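Local coordinates for protein beta-lactamase Rm3 (Uncultured bacterium, PDB 5IQK) that hydrolyses beta-lactam antibiotics as a subclass B3 zinc metallo-beta-lactamase, and so probably confers resistance, at residues 132-137 against 160-165; 70-75 against 140-145; 33-36 against 41-44. One frame throughout, in Å; residues are numbered along the deposited sequence.

Contact 1. Residues 132-137 against 160-165; sequences RLARDG and LSWTWQ
The isobutyl end of L160 meets the methyl of A134: L160 CD1 lies 3.7 Å from A134 CB. The same L160 CD1 comes to 4.0 Å of A134 O, while L160 CD2 sits 4.1 Å from that oxygen, so the forked end of the leucine borders the backbone of A134 as well as its methyl. A leucine suits this place because its two methyls can follow both parts of the neighbouring residue. S161 and T163 turn to the opposite face of the strand, where small hydroxyl side chains find polar partners, S161 OG with D179 N and T163 OG1 with H150 NE2.

W162, between them, returns to the A134 side. Its CG stands anti to the carbonyl carbon and beside the backbone N (chi1 -66°), which carries the six-membered ring toward segment 132-137. There W162 CH2 is 3.8 Å from A134 CB and W162 CZ2 follows at 4.1 Å from the same methyl, which reaches the ring obliquely. The indole nitrogen of W162 is satisfied by N75 O, a bond that helps to set the rotation of the ring. This is the buried interior of the alpha-beta/beta-alpha sandwich of metallo-beta-lactamases: A134 directly follows edge strand 131-133 of one sheet, and strand 160-168 belongs to the other. Alanine suits the meeting point because its small methyl sits over the seam where the L160 methyl and the W162 ring come together, leaving room for both.

Beyond W162 the strand leads away from 132-137. W164 again turns inward, on the same face as L160 and W162, giving the intersheet layer a second broad apolar surface well beyond A134.

Contact 2. Residues 70-75 against 140-145; sequences VKLILN and FNVGPV
L72 overlaps V142 and F140 at once: L72 CB lies 3.6 Å from V142 CG2, and L72 CD2 reaches the CB of F140 at 3.8 Å. With CG anti to the backbone N, a chi1 of 179° swings the fork of the leucine to F140, while CB, whose place does not depend on that torsion, meets the valine. L72 and F140 cross at about a right angle, and the leucine methyl approaches the phenyl ring obliquely.

V142 spreads its two methyls between successive residues. While CG2 meets L72, V142 CG1 lies 3.9 Å from K71 CB, and a beta-branched residue is well suited to filling both places. K71 contributes only the root of its chain; the aliphatic part then leads away, leaving the ammonium group outside the contact, as befits a lysine at its exposed margin.

Strands 70-74 and 140-142 run nearly antiparallel (153°), but their axes come no closer than 7.4 Å, too far for direct backbone pairing, and what joins them is apolar packing. From V142 the chain reverses in a type II' turn; V142 N bonds V145 O at 3.2 Å, and the closing bond from V145 N to V142 O is weak. G143 takes the positive phi (58°) of the turn's second position, which a residue without a side chain adopts readily. N141 probably steadies the turn: its ND2 donates to a lone pair of G143 O at 3.0 Å, in the carbonyl plane.

F140 also packs on A134 and A98, and V142 on V43. Two sheets packed face to face through apolar side chains form the central beta sandwich of the alpha-beta/beta-alpha metallo-beta-lactamase fold; here edge strand 139-142 lies over strand 70-74.

Contact 3. Residues 33-36 against 41-44; sequences SVLV and GHVL
S33 brings its hydroxyl against a methyl of L44, S33 OG to L44 CD1 3.4 Å. With OG anti to the backbone N (chi1 -178°), the small serine reaches toward the partner strand and on to D46 O and I45 O; its one proton can serve either carbonyl at a time, D46 O being the stronger partner.

V34 takes part through its backbone: V34 O receives a CA-H...O contact from L44 CA at 3.4 Å. L35 then pairs with L44 across a non-hydrogen-bonded site. L35 CD1 lies 4.2 Å from L44 CD1 and 3.8 Å from the CB of H42, whose side chain it crosses obliquely. These leucines face helix 53-62, and branched apolar chains suit that packed side; the imidazole of H42 meets F65 in a T-shaped stack.

V36 and V43 form the hydrogen-bonded pair. V36 N donates to V43 O at 2.8 Å, almost straight at 174°, and V43 N returns a bond of 2.8 Å to V36 O, equally straight at 176°. V36 CB and V43 CB stand 4.4 Å apart on the face turned to strand 145-151 of the second sheet, where beta-branched valines favour the extended backbone and pack closely. This is an antiparallel beta hairpin within the larger sheet of the metallo-beta-lactamase sandwich, lined by a helix on its leucine face and by the second sheet on its valine face.

From the N terminus, contact 3 closes first, a short hairpin loop of four residues joining 33-36 to 41-44 within the larger sheet. Strand 70-74 follows as the next neighbour in that sheet, bonded to 42-45 through K71 N to H42 O and L74 N to L44 O, and opens contact 2. Before contact 2 is closed by 140-145, segment 132-137 opens contact 1, which 160-165 completes; the two long-range loops therefore cross. Both tie the larger sheet to the five-stranded one, and they meet where F140 packs against both A134 and W162. W164 of contact 1 also reaches V36 of contact 3, extending the same intersheet core.

Contact 1. Residues 132-137 against 160-165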
loop_
_atom_site.group_PDB
_atom_site.type_symbol
_atom_site.label_atom_id
_atom_site.label_comp_id
_atom_site.label_asym_id
_atom_site.label_seq_id
_atom_site.Cartn_x
_atom_site.Cartn_y
_atom_site.Cartn_z
ATOM N N ARG A 132 -8.389 4.895 13.162
ATOM C CA ARG A 132 -9.248 3.759 13.481
ATOM C C ARG A 132 -8.474 2.471 13.250
ATOM O O ARG A 132 -7.795 2.327 12.246
ATOM C CB ARG A 132 -10.525 3.776 12.633
ATOM C CG ARG A 132 -11.398 4.992 12.864
ATOM C CD ARG A 132 -11.755 5.108 14.339
ATOM N NE ARG A 132 -12.498 6.325 14.656
ATOM C CZ ARG A 132 -13.820 6.433 14.574
ATOM N NH1 ARG A 132 -14.549 5.396 14.182
ATOM N NH2 ARG A 132 -14.415 7.576 14.887
ATOM N N LEU A 133 -8.573 1.524 14.172
ATOM C CA LEU A 133 -7.795 0.303 14.007
ATOM C C LEU A 133 -8.464 -0.646 13.017
ATOM O O LEU A 133 -9.671 -0.898 13.102
ATOM C CB LEU A 133 -7.599 -0.375 15.362
ATOM C CG LEU A 133 -6.813 0.479 16.354
ATOM C CD1 LEU A 133 -6.606 -0.268 17.664
ATOM C CD2 LEU A 133 -5.480 0.883 15.759
ATOM N N ALA A 134 -7.670 -1.163 12.086
ATOM C CA ALA A 134 -8.134 -2.128 11.092
ATOM C C ALA A 134 -7.549 -3.503 11.391
ATOM O O ALA A 134 -6.348 -3.722 11.249
ATOM C CB ALA A 134 -7.745 -1.686 9.692
ATOM N N ARG A 135 -8.406 -4.432 11.797
ATOM C CA ARG A 135 -7.954 -5.779 12.115
ATOM C C ARG A 135 -8.248 -6.675 10.920
ATOM O O ARG A 135 -9.021 -6.300 10.030
ATOM C CB ARG A 135 -8.680 -6.285 13.357
ATOM C CG ARG A 135 -8.539 -5.331 14.523
ATOM C CD ARG A 135 -9.072 -5.892 15.822
ATOM N NE ARG A 135 -8.997 -4.888 16.882
ATOM C CZ ARG A 135 -7.940 -4.687 17.657
ATOM N NH1 ARG A 135 -6.852 -5.430 17.507
ATOM N NH2 ARG A 135 -7.978 -3.743 18.588
ATOM N N ASP A 136 -7.646 -7.857 10.907
ATOM C CA ASP A 136 -7.853 -8.821 9.833
ATOM C C ASP A 136 -9.342 -9.130 9.632
ATOM O O ASP A 136 -10.063 -9.460 10.578
ATOM C CB ASP A 136 -7.074 -10.106 10.126
ATOM C CG ASP A 136 -7.125 -11.097 8.983
ATOM O OD1 ASP A 136 -6.599 -10.789 7.900
ATOM O OD2 ASP A 136 -7.703 -12.195 9.174
ATOM N N GLY A 137 -9.802 -8.978 8.400
ATOM C CA GLY A 137 -11.189 -9.233 8.073
ATOM C C GLY A 137 -12.104 -8.058 8.356
ATOM O O GLY A 137 -13.311 -8.165 8.176
ATOM N N LEU A 160 -0.740 -4.457 6.129
ATOM C CA LEU A 160 -2.136 -4.674 5.770
ATOM C C LEU A 160 -2.364 -4.613 4.261
ATOM O O LEU A 160 -1.878 -3.706 3.604
ATOM C CB LEU A 160 -3.026 -3.620 6.413
ATOM C CG LEU A 160 -3.728 -3.779 7.748
ATOM C CD1 LEU A 160 -4.676 -2.607 7.845
ATOM C CD2 LEU A 160 -4.468 -5.105 7.821
ATOM N N SER A 161 -3.163 -5.527 3.723
ATOM C CA SER A 161 -3.591 -5.436 2.331
ATOM C C SER A 161 -5.113 -5.232 2.297
ATOM O O SER A 161 -5.809 -5.565 3.261
ATOM C CB SER A 161 -3.186 -6.690 1.555
ATOM O OG SER A 161 -1.771 -6.855 1.566
ATOM N N TRP A 162 -5.623 -4.693 1.190
ATOM C CA TRP A 162 -7.019 -4.281 1.098
ATOM C C TRP A 162 -7.683 -4.830 -0.156
ATOM O O TRP A 162 -7.075 -4.845 -1.225
ATOM C CB TRP A 162 -7.124 -2.752 1.090
ATOM C CG TRP A 162 -6.688 -2.108 2.373
ATOM C CD1 TRP A 162 -5.431 -1.667 2.690
ATOM C CD2 TRP A 162 -7.509 -1.837 3.513
ATOM N NE1 TRP A 162 -5.428 -1.137 3.963
ATOM C CE2 TRP A 162 -6.693 -1.224 4.482
ATOM C CE3 TRP A 162 -8.858 -2.045 3.803
ATOM C CZ2 TRP A 162 -7.187 -0.820 5.723
ATOM C CZ3 TRP A 162 -9.347 -1.641 5.035
ATOM C CH2 TRP A 162 -8.509 -1.042 5.982
ATOM N N THR A 163 -8.932 -5.268 -0.029
ATOM C CA THR A 163 -9.701 -5.706 -1.188
ATOM C C THR A 163 -11.046 -5.011 -1.250
ATOM O O THR A 163 -11.628 -4.638 -0.231
ATOM C CB THR A 163 -9.966 -7.219 -1.191
ATOM O OG1 THR A 163 -10.696 -7.579 -0.005
ATOM C CG2 THR A 163 -8.667 -8.007 -1.274
ATOM N N TRP A 164 -11.538 -4.862 -2.469
ATOM C CA TRP A 164 -12.849 -4.297 -2.721
ATOM C C TRP A 164 -13.249 -4.658 -4.139
ATOM O O TRP A 164 -12.439 -5.191 -4.895
ATOM C CB TRP A 164 -12.830 -2.778 -2.524
ATOM C CG TRP A 164 -11.979 -2.039 -3.522
ATOM C CD1 TRP A 164 -12.409 -1.369 -4.629
ATOM C CD2 TRP A 164 -10.549 -1.906 -3.508
ATOM N NE1 TRP A 164 -11.348 -0.818 -5.299
ATOM C CE2 TRP A 164 -10.192 -1.134 -4.632
ATOM C CE3 TRP A 164 -9.542 -2.359 -2.653
ATOM C CZ2 TRP A 164 -8.879 -0.809 -4.926
ATOM C CZ3 TRP A 164 -8.227 -2.037 -2.945
ATOM C CH2 TRP A 164 -7.905 -1.271 -4.067
ATOM N N GLN A 165 -14.484 -4.335 -4.514
ATOM C CA GLN A 165 -14.930 -4.540 -5.888
ATOM C C GLN A 165 -15.168 -3.209 -6.578
ATOM O O GLN A 165 -15.610 -2.251 -5.955
ATOM C CB GLN A 165 -16.225 -5.369 -5.942
ATOM C CG GLN A 165 -16.150 -6.710 -5.260
ATOM C CD GLN A 165 -17.230 -7.664 -5.733
ATOM O OE1 GLN A 165 -18.272 -7.243 -6.250
ATOM N NE2 GLN A 165 -16.983 -8.958 -5.568
#

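Contact 2. Residues 70-75 against 140-145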
loop_
_atom_site.group_PDB
_atom_site.type_symbol
_atom_site.label_atom_id
_atom_site.label_comp_id
_atom_site.label_asym_id
_atom_site.label_seq_id
_atom_site.Cartn_x
_atom_site.Cartn_y
_atom_site.Cartn_z
ATOM N N VAL A 70 -12.560 13.160 0.171
ATOM C CA VAL A 70 -12.037 11.925 0.739
ATOM C C VAL A 70 -12.556 11.768 2.159
ATOM O O VAL A 70 -12.344 12.634 2.997
ATOM C CB VAL A 70 -10.499 11.912 0.720
ATOM C CG1 VAL A 70 -9.948 10.760 1.581
ATOM C CG2 VAL A 70 -10.007 11.803 -0.703
ATOM N N LYS A 71 -13.238 10.667 2.437
ATOM C CA LYS A 71 -13.846 10.502 3.754
ATOM C C LYS A 71 -13.182 9.400 4.572
ATOM O O LYS A 71 -13.428 9.278 5.766
ATOM C CB LYS A 71 -15.339 10.247 3.600
ATOM C CG LYS A 71 -16.027 11.467 2.977
ATOM C CD LYS A 71 -17.527 11.462 3.089
ATOM C CE LYS A 71 -18.096 12.658 2.331
ATOM N NZ LYS A 71 -17.232 13.866 2.493
ATOM N N LEU A 72 -12.331 8.614 3.926
ATOM C CA LEU A 72 -11.578 7.571 4.621
ATOM C C LEU A 72 -10.233 7.371 3.949
ATOM O O LEU A 72 -10.159 7.279 2.729
ATOM C CB LEU A 72 -12.353 6.256 4.628
ATOM C CG LEU A 72 -11.714 5.037 5.304
ATOM C CD1 LEU A 72 -11.440 5.269 6.786
ATOM C CD2 LEU A 72 -12.583 3.819 5.093
ATOM N N ILE A 73 -9.176 7.314 4.753
ATOM C CA ILE A 73 -7.827 7.055 4.262
ATOM C C ILE A 73 -7.326 5.741 4.862
ATOM O O ILE A 73 -7.418 5.546 6.076
ATOM C CB ILE A 73 -6.856 8.185 4.639
ATOM C CG1 ILE A 73 -7.361 9.524 4.089
ATOM C CG2 ILE A 73 -5.438 7.859 4.163
ATOM C CD1 ILE A 73 -6.578 10.715 4.585
ATOM N N LEU A 74 -6.831 4.846 4.013
ATOM C CA LEU A 74 -6.330 3.547 4.460
ATOM C C LEU A 74 -4.813 3.481 4.366
ATOM O O LEU A 74 -4.212 4.062 3.477
ATOM C CB LEU A 74 -6.931 2.419 3.635
ATOM C CG LEU A 74 -8.460 2.513 3.523
ATOM C CD1 LEU A 74 -9.003 1.390 2.664
ATOM C CD2 LEU A 74 -9.117 2.527 4.894
ATOM N N ASN A 75 -4.207 2.755 5.297
ATOM C CA ASN A 75 -2.766 2.563 5.314
ATOM C C ASN A 75 -2.403 1.106 5.027
ATOM O O ASN A 75 -3.145 0.190 5.394
ATOM C CB ASN A 75 -2.195 2.997 6.668
ATOM C CG ASN A 75 -0.721 2.654 6.820
ATOM O OD1 ASN A 75 -0.343 1.845 7.673
ATOM N ND2 ASN A 75 0.113 3.243 5.972
ATOM N N PHE A 140 -14.714 -1.841 6.063
ATOM C CA PHE A 140 -14.868 -0.392 6.155
ATOM C C PHE A 140 -15.651 0.062 4.939
ATOM O O PHE A 140 -15.576 -0.564 3.884
ATOM C CB PHE A 140 -13.520 0.349 6.182
ATOM C CG PHE A 140 -12.687 0.067 7.391
ATOM C CD1 PHE A 140 -12.614 0.986 8.430
ATOM C CD2 PHE A 140 -11.990 -1.121 7.505
ATOM C CE1 PHE A 140 -11.844 0.721 9.556
ATOM C CE2 PHE A 140 -11.217 -1.392 8.630
ATOM C CZ PHE A 140 -11.146 -0.466 9.654
ATOM N N ASN A 141 -16.379 1.162 5.074
ATOM C CA ASN A 141 -17.104 1.690 3.928
ATOM C C ASN A 141 -17.222 3.200 3.927
ATOM O O ASN A 141 -17.146 3.854 4.971
ATOM C CB ASN A 141 -18.503 1.067 3.847
ATOM C CG ASN A 141 -19.503 1.738 4.769
ATOM O OD1 ASN A 141 -19.459 1.549 5.984
ATOM N ND2 ASN A 141 -20.420 2.520 4.192
ATOM N N VAL A 142 -17.352 3.737 2.719
ATOM C CA VAL A 142 -17.789 5.103 2.500
ATOM C C VAL A 142 -18.900 4.968 1.481
ATOM O O VAL A 142 -18.648 4.690 0.315
ATOM C CB VAL A 142 -16.674 6.026 1.974
ATOM C CG1 VAL A 142 -17.234 7.426 1.681
ATOM C CG2 VAL A 142 -15.509 6.089 2.961
ATOM N N GLY A 143 -20.137 5.135 1.929
ATOM C CA GLY A 143 -21.274 4.883 1.073
ATOM C C GLY A 143 -21.274 3.463 0.542
ATOM O O GLY A 143 -21.207 2.512 1.316
ATOM N N PRO A 144 -21.311 3.313 -0.787
ATOM C CA PRO A 144 -21.435 2.004 -1.435
ATOM C C PRO A 144 -20.126 1.241 -1.625
ATOM O O PRO A 144 -20.181 0.061 -1.970
ATOM C CB PRO A 144 -22.019 2.366 -2.796
ATOM C CG PRO A 144 -21.383 3.678 -3.092
ATOM C CD PRO A 144 -21.368 4.408 -1.769
ATOM N N VAL A 145 -18.980 1.878 -1.411
ATOM C CA VAL A 145 -17.714 1.162 -1.556
ATOM C C VAL A 145 -17.319 0.526 -0.234
ATOM O O VAL A 145 -17.171 1.198 0.786
ATOM C CB VAL A 145 -16.582 2.073 -2.063
ATOM C CG1 VAL A 145 -16.595 3.397 -1.346
ATOM C CG2 VAL A 145 -15.211 1.394 -1.920
#

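Contact 3. Residues 33-36 against 41-44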
loop_
_atom_site.group_PDB
_atom_site.type_symbol
_atom_site.label_atom_id
_atom_site.label_comp_id
_atom_site.label_asym_id
_atom_site.label_seq_id
_atom_site.Cartn_x
_atom_site.Cartn_y
_atom_site.Cartn_z
ATOM N N SER A 33 -0.545 5.195 -4.582
ATOM C CA SER A 33 -1.672 5.746 -3.848
ATOM C C SER A 33 -2.878 5.516 -4.742
ATOM O O SER A 33 -2.781 5.690 -5.955
ATOM C CB SER A 33 -1.481 7.233 -3.536
ATOM O OG SER A 33 -2.589 7.721 -2.781
ATOM N N VAL A 34 -3.997 5.090 -4.166
ATOM C CA VAL A 34 -5.152 4.697 -4.963
ATOM C C VAL A 34 -6.419 5.386 -4.444
ATOM O O VAL A 34 -6.667 5.424 -3.232
ATOM C CB VAL A 34 -5.337 3.146 -4.952
ATOM C CG1 VAL A 34 -6.695 2.737 -5.541
ATOM C CG2 VAL A 34 -4.201 2.472 -5.723
ATOM N N LEU A 35 -7.208 5.913 -5.372
ATOM C CA LEU A 35 -8.464 6.588 -5.060
ATOM C C LEU A 35 -9.649 5.745 -5.525
ATOM O O LEU A 35 -9.704 5.321 -6.679
ATOM C CB LEU A 35 -8.493 7.969 -5.717
ATOM C CG LEU A 35 -9.663 8.897 -5.384
ATOM C CD1 LEU A 35 -9.542 9.413 -3.958
ATOM C CD2 LEU A 35 -9.712 10.055 -6.397
ATOM N N VAL A 36 -10.579 5.483 -4.613
ATOM C CA VAL A 36 -11.773 4.724 -4.928
ATOM C C VAL A 36 -12.979 5.625 -4.643
ATOM O O VAL A 36 -13.236 5.985 -3.495
ATOM C CB VAL A 36 -11.880 3.408 -4.110
ATOM C CG1 VAL A 36 -13.039 2.562 -4.646
ATOM C CG2 VAL A 36 -10.553 2.629 -4.133
ATOM N N GLY A 41 -18.588 10.338 -1.445
ATOM C CA GLY A 41 -17.233 10.602 -0.990
ATOM C C GLY A 41 -16.305 9.460 -1.343
ATOM O O GLY A 41 -16.756 8.401 -1.783
ATOM N N HIS A 42 -15.005 9.659 -1.126
ATOM C CA HIS A 42 -14.012 8.710 -1.607
ATOM C C HIS A 42 -13.142 8.073 -0.531
ATOM O O HIS A 42 -13.028 8.559 0.594
ATOM C CB HIS A 42 -13.070 9.372 -2.612
ATOM C CG HIS A 42 -13.734 10.359 -3.513
ATOM N ND1 HIS A 42 -14.901 10.083 -4.197
ATOM C CD2 HIS A 42 -13.407 11.634 -3.828
ATOM C CE1 HIS A 42 -15.252 11.139 -4.907
ATOM N NE2 HIS A 42 -14.363 12.094 -4.702
ATOM N N VAL A 43 -12.506 6.988 -0.936
ATOM C CA VAL A 43 -11.507 6.305 -0.121
ATOM C C VAL A 43 -10.152 6.503 -0.782
ATOM O O VAL A 43 -10.033 6.404 -2.006
ATOM C CB VAL A 43 -11.808 4.818 0.021
ATOM C CG1 VAL A 43 -10.713 4.121 0.865
ATOM C CG2 VAL A 43 -13.175 4.622 0.661
ATOM N N LEU A 44 -9.144 6.821 0.029
ATOM C CA LEU A 44 -7.783 7.001 -0.461
ATOM C C LEU A 44 -6.894 5.993 0.227
ATOM O O LEU A 44 -6.982 5.830 1.437
ATOM C CB LEU A 44 -7.289 8.425 -0.204
ATOM C CG LEU A 44 -5.886 8.786 -0.679
ATOM C CD1 LEU A 44 -5.797 8.632 -2.186
ATOM C CD2 LEU A 44 -5.535 10.206 -0.260
#